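Local coordinates for diaminopimelate decarboxylase (Methanocaldococcus jannaschii, PDB 1TWI), which catalyses the pyridoxal-phosphate-dependent decarboxylation of meso-diaminopimelate to L-lysine, the last step of lysine biosynthesis, at residues Y66-N71 with Y96-S101; I42-Y47 with A81-G86. All coordinates share one frame; numbering follows the deposited sequence.

Interaction 1: Y66-N71 with Y96-S101; sequences YAYKAN and YIAKLS. With PLP (pyridoxal-5'-phosphate), chain E.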
ATOM      1  N   TYR A  66      20.006  -3.421  11.446  1.00  9.90           N
ATOM      2  CA  TYR A  66      19.268  -2.788  10.344  1.00 11.44           C
ATOM      3  C   TYR A  66      17.800  -3.188  10.318  1.00 11.03           C
ATOM      4  O   TYR A  66      17.481  -4.354  10.376  1.00  9.37           O
ATOM      5  CB  TYR A  66      19.992  -3.085   9.007  1.00  9.97           C
ATOM      6  CG  TYR A  66      19.183  -2.751   7.803  1.00 11.74           C
ATOM      7  CD1 TYR A  66      18.779  -1.438   7.539  1.00 11.33           C
ATOM      8  CD2 TYR A  66      18.791  -3.764   6.917  1.00 11.59           C
ATOM      9  CE1 TYR A  66      17.999  -1.130   6.424  1.00 12.41           C
ATOM     10  CE2 TYR A  66      18.007  -3.471   5.798  1.00 12.62           C
ATOM     11  CZ  TYR A  66      17.610  -2.160   5.558  1.00 12.40           C
ATOM     12  OH  TYR A  66      16.778  -1.907   4.494  1.00 12.20           O
ATOM     13  N   ALA A  67      16.901  -2.217  10.260  1.00  8.73           N
ATOM     14  CA  ALA A  67      15.494  -2.568  10.265  1.00 10.89           C
ATOM     15  C   ALA A  67      15.047  -3.051   8.867  1.00 10.52           C
ATOM     16  O   ALA A  67      14.853  -2.222   7.929  1.00 10.34           O
ATOM     17  CB  ALA A  67      14.666  -1.380  10.674  1.00 10.09           C
ATOM     18  N   TYR A  68      14.908  -4.370   8.738  1.00  8.98           N
ATOM     19  CA  TYR A  68      14.524  -4.995   7.478  1.00  7.73           C
ATOM     20  C   TYR A  68      13.261  -4.458   6.885  1.00  7.41           C
ATOM     21  O   TYR A  68      13.116  -4.446   5.665  1.00  7.48           O
ATOM     22  CB  TYR A  68      14.362  -6.525   7.641  1.00  7.33           C
ATOM     23  CG  TYR A  68      15.662  -7.272   7.423  1.00  8.62           C
ATOM     24  CD1 TYR A  68      16.888  -6.669   7.757  1.00  6.76           C
ATOM     25  CD2 TYR A  68      15.666  -8.572   6.871  1.00  8.78           C
ATOM     26  CE1 TYR A  68      18.117  -7.366   7.544  1.00 11.16           C
ATOM     27  CE2 TYR A  68      16.878  -9.282   6.654  1.00  9.08           C
ATOM     28  CZ  TYR A  68      18.080  -8.687   6.995  1.00  8.60           C
ATOM     29  OH  TYR A  68      19.253  -9.391   6.876  1.00 10.07           O
ATOM     30  N   LYS A  69      12.366  -3.946   7.715  1.00  8.34           N
ATOM     31  CA  LYS A  69      11.080  -3.492   7.156  1.00  9.69           C
ATOM     32  C   LYS A  69      11.296  -2.374   6.151  1.00 10.16           C
ATOM     33  O   LYS A  69      10.437  -2.137   5.307  1.00  8.85           O
ATOM     34  CB  LYS A  69      10.104  -3.048   8.245  1.00 14.13           C
ATOM     35  CG  LYS A  69      10.445  -1.744   8.979  1.00 17.21           C
ATOM     36  CD  LYS A  69      10.170  -1.911  10.509  1.00 24.58           C
ATOM     37  CE  LYS A  69      11.477  -2.450  11.171  1.00 23.33           C
ATOM     38  NZ  LYS A  69      11.425  -2.843  12.567  1.00 14.84           N
ATOM     39  N   ALA A  70      12.443  -1.688   6.243  1.00  8.61           N
ATOM     40  CA  ALA A  70      12.743  -0.590   5.300  1.00  8.10           C
ATOM     41  C   ALA A  70      13.080  -1.037   3.870  1.00  8.85           C
ATOM     42  O   ALA A  70      12.780  -0.327   2.896  1.00  8.87           O
ATOM     43  CB  ALA A  70      13.878   0.289   5.851  1.00  9.03           C
ATOM     44  N   ASN A  71      13.628  -2.236   3.738  1.00  7.95           N
ATOM     45  CA  ASN A  71      14.026  -2.769   2.417  1.00  8.26           C
ATOM     46  C   ASN A  71      14.709  -4.106   2.724  1.00  9.30           C
ATOM     47  O   ASN A  71      15.818  -4.122   3.297  1.00 10.34           O
ATOM     48  CB  ASN A  71      15.059  -1.847   1.753  1.00  7.45           C
ATOM     49  CG  ASN A  71      15.251  -2.176   0.251  1.00 11.54           C
ATOM     50  OD1 ASN A  71      15.218  -3.344  -0.136  1.00 10.31           O
ATOM     51  ND2 ASN A  71      15.464  -1.164  -0.571  1.00  7.21           N
ATOM     52  N   TYR A  96      13.845 -15.194   8.124  1.00  8.97           N
ATOM     53  CA  TYR A  96      14.276 -16.138   7.077  1.00  9.79           C
ATOM     54  C   TYR A  96      15.279 -15.415   6.159  1.00 10.16           C
ATOM     55  O   TYR A  96      16.356 -15.921   5.840  1.00 11.13           O
ATOM     56  CB  TYR A  96      13.013 -16.550   6.286  1.00 11.83           C
ATOM     57  CG  TYR A  96      13.191 -17.632   5.272  1.00 10.18           C
ATOM     58  CD1 TYR A  96      13.116 -18.965   5.672  1.00 11.27           C
ATOM     59  CD2 TYR A  96      13.372 -17.336   3.922  1.00 11.09           C
ATOM     60  CE1 TYR A  96      13.221 -19.993   4.746  1.00 13.15           C
ATOM     61  CE2 TYR A  96      13.470 -18.380   2.955  1.00 11.52           C
ATOM     62  CZ  TYR A  96      13.390 -19.704   3.411  1.00 11.69           C
ATOM     63  OH  TYR A  96      13.479 -20.778   2.547  1.00 13.34           O
ATOM     64  N   ILE A  97      14.910 -14.232   5.679  1.00 10.72           N
ATOM     65  CA  ILE A  97      15.829 -13.487   4.821  1.00 11.15           C
ATOM     66  C   ILE A  97      17.160 -13.138   5.563  1.00 11.56           C
ATOM     67  O   ILE A  97      18.250 -13.227   4.954  1.00 12.15           O
ATOM     68  CB  ILE A  97      15.136 -12.181   4.286  1.00  9.09           C
ATOM     69  CG1 ILE A  97      14.039 -12.539   3.280  1.00  7.34           C
ATOM     70  CG2 ILE A  97      16.121 -11.281   3.615  1.00  7.87           C
ATOM     71  CD1 ILE A  97      13.062 -11.348   3.081  1.00  7.84           C
ATOM     72  N   ALA A  98      17.099 -12.738   6.836  1.00 10.63           N
ATOM     73  CA  ALA A  98      18.342 -12.413   7.560  1.00 10.45           C
ATOM     74  C   ALA A  98      19.270 -13.615   7.620  1.00 12.62           C
ATOM     75  O   ALA A  98      20.491 -13.476   7.409  1.00 12.70           O
ATOM     76  CB  ALA A  98      18.054 -11.893   9.024  1.00  9.79           C
ATOM     77  N   LYS A  99      18.697 -14.791   7.929  1.00 13.02           N
ATOM     78  CA  LYS A  99      19.512 -16.009   8.010  1.00 13.02           C
ATOM     79  C   LYS A  99      20.024 -16.370   6.624  1.00 12.89           C
ATOM     80  O   LYS A  99      21.184 -16.727   6.514  1.00 13.64           O
ATOM     81  CB  LYS A  99      18.731 -17.185   8.615  1.00 13.74           C
ATOM     82  CG  LYS A  99      18.308 -17.004  10.056  1.00 14.41           C
ATOM     83  CD  LYS A  99      19.496 -16.879  10.962  1.00 19.05           C
ATOM     84  CE  LYS A  99      20.097 -18.280  11.299  1.00 22.58           C
ATOM     85  NZ  LYS A  99      21.273 -18.186  12.227  1.00 22.74           N
ATOM     86  N   LEU A 100      19.194 -16.284   5.571  1.00 12.89           N
ATOM     87  CA  LEU A 100      19.713 -16.580   4.241  1.00 14.82           C
ATOM     88  C   LEU A 100      20.738 -15.494   3.814  1.00 15.30           C
ATOM     89  O   LEU A 100      21.509 -15.687   2.885  1.00 16.23           O
ATOM     90  CB  LEU A 100      18.599 -16.656   3.187  1.00 13.91           C
ATOM     91  CG  LEU A 100      17.751 -17.952   3.335  1.00 19.37           C
ATOM     92  CD1 LEU A 100      16.800 -18.080   2.097  1.00 17.32           C
ATOM     93  CD2 LEU A 100      18.686 -19.200   3.452  1.00 19.06           C
ATOM     94  N   SER A 101      20.771 -14.369   4.509  1.00 15.20           N
ATOM     95  CA  SER A 101      21.731 -13.320   4.102  1.00 14.32           C
ATOM     96  C   SER A 101      23.043 -13.473   4.885  1.00 14.44           C
ATOM     97  O   SER A 101      23.961 -12.668   4.725  1.00 14.71           O
ATOM     98  CB  SER A 101      21.138 -11.944   4.391  1.00 11.69           C
ATOM     99  OG  SER A 101      20.011 -11.703   3.553  1.00 12.57           O
TER
HETATM  100  N1  PLP E1501      12.764  -0.415  15.144  1.00 11.88           N
HETATM  101  C2  PLP E1501      11.397  -0.618  15.212  1.00 13.84           C
HETATM  102  C2A PLP E1501      10.876  -1.402  16.440  1.00  9.82           C
HETATM  103  C3  PLP E1501      10.619  -0.131  14.165  1.00 13.40           C
HETATM  104  O3  PLP E1501       9.282  -0.349  14.263  1.00 14.70           O
HETATM  105  C4  PLP E1501      11.125   0.570  13.102  1.00 12.19           C
HETATM  106  C4A PLP E1501      10.155   1.077  11.982  1.00 15.34           C
HETATM  107  O4A PLP E1501       9.061   0.609  11.981  1.00 31.71           O
HETATM  108  C5  PLP E1501      12.520   0.786  13.026  1.00 11.70           C
HETATM  109  C6  PLP E1501      13.290   0.292  14.067  1.00 10.63           C
HETATM  110  C5A PLP E1501      13.264   1.541  11.934  1.00 11.40           C
HETATM  111  O4P PLP E1501      12.799   2.909  11.801  1.00 14.22           O
HETATM  112  P   PLP E1501      13.509   3.933  10.821  1.00 12.13           P
HETATM  113  O1P PLP E1501      12.715   5.164  10.980  1.00 12.88           O
HETATM  114  O2P PLP E1501      13.365   3.339   9.448  1.00 12.61           O
HETATM  115  O3P PLP E1501      14.898   4.093  11.249  1.00 13.65           O
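Tyr68 reaches from the short 3-10 turn after strand 62-67 to helix 92-100, where its OH and CE2 do the touching. OH lies 3.2 Å from Ala98 CA and 3.5 Å from Ala98 CB, while CE2 meets Ile97 CG2 at 3.7 Å. The ring meets the helix obliquely. Alanine suits its place because a single methyl lets the phenol come close to the helix backbone; the CG2 methyl of the beta-branched Ile97 lies beside the ring. Ser101, just past the helix end, lies beside the phenol, its CB 4.0 Å from Tyr68 OH. Its OG turns back to Ile97 O at 2.7 Å, approaching from 39° above the carbonyl plane, and is also bonded to Thr77 of helix 74-82.

Tyr66 OH ties the two ends of 66-71 together through a 2.7 Å bond to a lone pair of Asn71 O, in the carbonyl plane. Next to Tyr68, Lys69 runs the other way: the bend at chi2 brings its CD within 3.1 Å of PLP O4A, and the further bend at chi3 carries CE and NZ toward the cofactor ring; NZ also forms a salt bridge with Asp88. Ala67 CB packs on PLP C5A at 3.5 Å. Lys69 is the cofactor-attachment lysine, here without the bond, and lies at the C-terminal end of a barrel strand, as in the TIM-barrel PLP-binding domain of this decarboxylase family.

Interaction 2: I42-Y47 with A81-G86; sequences INYNRY and AKLGCG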
ATOM      1  N   ILE A  42      28.388   4.258   2.704  1.00 12.66           N
ATOM      2  CA  ILE A  42      28.613   5.563   3.391  1.00 12.25           C
ATOM      3  C   ILE A  42      27.665   5.745   4.586  1.00 12.90           C
ATOM      4  O   ILE A  42      28.091   6.142   5.698  1.00 10.41           O
ATOM      5  CB  ILE A  42      28.385   6.738   2.415  1.00 11.98           C
ATOM      6  CG1 ILE A  42      29.587   6.784   1.448  1.00 11.39           C
ATOM      7  CG2 ILE A  42      28.143   8.077   3.236  1.00 11.16           C
ATOM      8  CD1 ILE A  42      29.379   7.642   0.203  1.00 18.71           C
ATOM      9  N   ASN A  43      26.380   5.440   4.378  1.00 12.25           N
ATOM     10  CA  ASN A  43      25.424   5.632   5.486  1.00 11.89           C
ATOM     11  C   ASN A  43      25.768   4.720   6.674  1.00 11.36           C
ATOM     12  O   ASN A  43      25.698   5.136   7.832  1.00 11.60           O
ATOM     13  CB  ASN A  43      23.971   5.366   4.989  1.00 11.03           C
ATOM     14  CG  ASN A  43      23.499   6.409   3.970  1.00 11.96           C
ATOM     15  OD1 ASN A  43      24.126   7.472   3.819  1.00 12.43           O
ATOM     16  ND2 ASN A  43      22.395   6.120   3.261  1.00 10.37           N
ATOM     17  N   TYR A  44      26.134   3.469   6.375  1.00 11.14           N
ATOM     18  CA  TYR A  44      26.468   2.516   7.403  1.00 10.83           C
ATOM     19  C   TYR A  44      27.738   2.970   8.130  1.00 12.03           C
ATOM     20  O   TYR A  44      27.816   2.944   9.356  1.00 11.99           O
ATOM     21  CB  TYR A  44      26.740   1.129   6.792  1.00 11.35           C
ATOM     22  CG  TYR A  44      27.080   0.101   7.841  1.00 12.65           C
ATOM     23  CD1 TYR A  44      26.119  -0.315   8.762  1.00 13.73           C
ATOM     24  CD2 TYR A  44      28.360  -0.409   7.951  1.00 14.47           C
ATOM     25  CE1 TYR A  44      26.440  -1.225   9.779  1.00 14.95           C
ATOM     26  CE2 TYR A  44      28.698  -1.315   8.952  1.00 14.53           C
ATOM     27  CZ  TYR A  44      27.729  -1.720   9.859  1.00 16.61           C
ATOM     28  OH  TYR A  44      28.056  -2.638  10.838  1.00 16.74           O
ATOM     29  N   ASN A  45      28.751   3.346   7.362  1.00 12.94           N
ATOM     30  CA  ASN A  45      30.018   3.788   7.958  1.00 13.51           C
ATOM     31  C   ASN A  45      29.818   5.047   8.833  1.00 12.18           C
ATOM     32  O   ASN A  45      30.582   5.235   9.770  1.00 12.49           O
ATOM     33  CB  ASN A  45      31.041   4.111   6.893  1.00 17.52           C
ATOM     34  CG  ASN A  45      31.566   2.853   6.171  1.00 23.50           C
ATOM     35  OD1 ASN A  45      31.440   1.710   6.677  1.00 27.19           O
ATOM     36  ND2 ASN A  45      32.175   3.065   4.998  1.00 25.27           N
ATOM     37  N   ARG A  46      28.842   5.906   8.513  1.00 11.12           N
ATOM     38  CA  ARG A  46      28.599   7.065   9.357  1.00 12.94           C
ATOM     39  C   ARG A  46      28.161   6.621  10.773  1.00 13.79           C
ATOM     40  O   ARG A  46      28.515   7.258  11.819  1.00 13.37           O
ATOM     41  CB  ARG A  46      27.537   7.977   8.725  1.00 13.73           C
ATOM     42  CG  ARG A  46      28.160   8.943   7.691  1.00 13.68           C
ATOM     43  CD  ARG A  46      27.092   9.717   6.894  1.00 14.38           C
ATOM     44  NE  ARG A  46      27.730  10.567   5.890  1.00 12.70           N
ATOM     45  CZ  ARG A  46      27.147  10.973   4.759  1.00 14.17           C
ATOM     46  NH1 ARG A  46      25.905  10.618   4.483  1.00 11.33           N
ATOM     47  NH2 ARG A  46      27.839  11.695   3.860  1.00 12.53           N
ATOM     48  N   TYR A  47      27.336   5.575  10.823  1.00 11.28           N
ATOM     49  CA  TYR A  47      26.963   5.051  12.126  1.00 11.01           C
ATOM     50  C   TYR A  47      28.144   4.455  12.859  1.00 12.33           C
ATOM     51  O   TYR A  47      28.367   4.722  14.074  1.00 11.52           O
ATOM     52  CB  TYR A  47      25.892   3.968  11.978  1.00 12.23           C
ATOM     53  CG  TYR A  47      24.491   4.559  12.051  1.00 11.24           C
ATOM     54  CD1 TYR A  47      23.917   4.893  13.292  1.00 12.38           C
ATOM     55  CD2 TYR A  47      23.745   4.755  10.901  1.00 11.89           C
ATOM     56  CE1 TYR A  47      22.597   5.417  13.358  1.00 11.84           C
ATOM     57  CE2 TYR A  47      22.442   5.278  10.950  1.00  8.93           C
ATOM     58  CZ  TYR A  47      21.897   5.601  12.179  1.00 12.53           C
ATOM     59  OH  TYR A  47      20.650   6.124  12.211  1.00 12.46           O
ATOM     60  N   ALA A  81      24.842  -7.450   5.444  1.00 10.59           N
ATOM     61  CA  ALA A  81      25.439  -8.511   6.266  1.00 10.76           C
ATOM     62  C   ALA A  81      26.991  -8.519   6.064  1.00 13.42           C
ATOM     63  O   ALA A  81      27.766  -8.641   7.035  1.00 13.49           O
ATOM     64  CB  ALA A  81      24.889  -9.920   5.853  1.00  9.57           C
ATOM     65  N   LYS A  82      27.411  -8.442   4.815  1.00 11.80           N
ATOM     66  CA  LYS A  82      28.828  -8.443   4.523  1.00 14.30           C
ATOM     67  C   LYS A  82      29.560  -7.252   5.138  1.00 13.79           C
ATOM     68  O   LYS A  82      30.745  -7.362   5.424  1.00 13.56           O
ATOM     69  CB  LYS A  82      29.059  -8.484   3.013  1.00 16.18           C
ATOM     70  CG  LYS A  82      28.825  -9.886   2.438  1.00 17.28           C
ATOM     71  CD  LYS A  82      29.467  -9.947   1.068  1.00 19.94           C
ATOM     72  CE  LYS A  82      29.229 -11.263   0.315  1.00 22.86           C
ATOM     73  NZ  LYS A  82      29.869 -12.452   0.955  1.00 25.96           N
ATOM     74  N   LEU A  83      28.870  -6.143   5.364  1.00 13.38           N
ATOM     75  CA  LEU A  83      29.503  -5.007   6.022  1.00 14.07           C
ATOM     76  C   LEU A  83      29.657  -5.197   7.552  1.00 14.30           C
ATOM     77  O   LEU A  83      30.321  -4.388   8.208  1.00 13.61           O
ATOM     78  CB  LEU A  83      28.735  -3.710   5.741  1.00 13.78           C
ATOM     79  CG  LEU A  83      28.679  -3.273   4.278  1.00 12.81           C
ATOM     80  CD1 LEU A  83      27.842  -2.002   4.129  1.00 15.36           C
ATOM     81  CD2 LEU A  83      30.124  -3.022   3.781  1.00 17.62           C
ATOM     82  N   GLY A  84      29.082  -6.264   8.104  1.00 13.98           N
ATOM     83  CA  GLY A  84      29.156  -6.517   9.544  1.00 14.41           C
ATOM     84  C   GLY A  84      27.906  -6.070  10.303  1.00 14.47           C
ATOM     85  O   GLY A  84      27.816  -6.101  11.545  1.00 13.51           O
ATOM     86  N   CYS A  85      26.911  -5.650   9.538  1.00 13.15           N
ATOM     87  CA  CYS A  85      25.672  -5.156  10.119  1.00 13.53           C
ATOM     88  C   CYS A  85      24.762  -6.270  10.675  1.00 13.41           C
ATOM     89  O   CYS A  85      24.801  -7.412  10.180  1.00 12.95           O
ATOM     90  CB  CYS A  85      24.938  -4.379   9.016  1.00 15.03           C
ATOM     91  SG  CYS A  85      23.629  -3.282   9.604  1.00 14.86           S
ATOM     92  N   GLY A  86      23.988  -5.952  11.722  1.00 13.16           N
ATOM     93  CA  GLY A  86      23.022  -6.911  12.280  1.00 12.09           C
ATOM     94  C   GLY A  86      21.658  -6.701  11.625  1.00 11.35           C
ATOM     95  O   GLY A  86      21.564  -6.014  10.599  1.00 11.28           O
TER
HETATM   96  O   HOH W   1      30.512  -3.282  10.922  1.00 27.76           O
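One water joins the phenol of Tyr44 to the carbonyl of Leu83: it sits a short 2.5 Å from Tyr44 OH, in the plane of the ring at its edge, and donates to Leu83 O at 2.9 Å. The same carbonyl oxygen lies 3.6 Å from Tyr44 CE2, so ring and water both border it. Tyr44 extends from helix 37-58 with CG anti to the backbone N (chi1 -179°), which carries the ring straight out to the turn that ends helix 74-82.

There Leu83 and Cys85 meet the ring on one side of its plane, near opposite rims. Leu83 offers its CB, 4.0 Å from Tyr44 CD2, and the two side chains run past each other in opposite directions. Cys85 brings its SG to 3.5 Å from Tyr44 CE1; measured to the ring centroid the sulfur is at 4.6 Å, 59° off the normal, an oblique sulfur-aromatic contact. Cysteine suits this buried place, its small polarisable sulfur lying against the ring.

Between them Gly84 turns the chain with positive phi (99°), closing helix 74-82 in a Schellman motif. Glycine accepts these angles because it has no CB to meet the preceding carbonyl. Its own carbonyl bonds to Lys107, and Tyr44 and Cys85 both pack on Val64 of strand 62-67.

The contact therefore packs helix 37-58 against the turn that leads from helix 74-82 into strand 86-89, mainly through apolar and sulfur-aromatic packing. Tyrosine combines both tasks: the carbon ring packs beside buried Cys85, while its hydroxyl, at the partly exposed turn, shares a water with a main-chain carbonyl near the helix end.

In the fold
The two interactions lie with centres about 14 Å apart and interlock because their segments alternate in sequence: 42-47, 66-71, 81-86, 96-101. Where they meet, Gly86 O is 3.1 Å from Tyr66 N, probably a hydrogen bond between neighbouring parallel barrel strands, and Cys85 SG packs on Tyr66 CB at 3.7 Å. Cys85 thus has Tyr44 of interaction 2 and Tyr66 of interaction 1 as neighbours. Only interaction 1 reaches the cofactor directly, through Ala67 and Lys69. Interaction 2 stands farther back, with the side chain of Cys85 about 12 Å from PLP and about 7 Å from that of Pro291, a cofactor-binding residue.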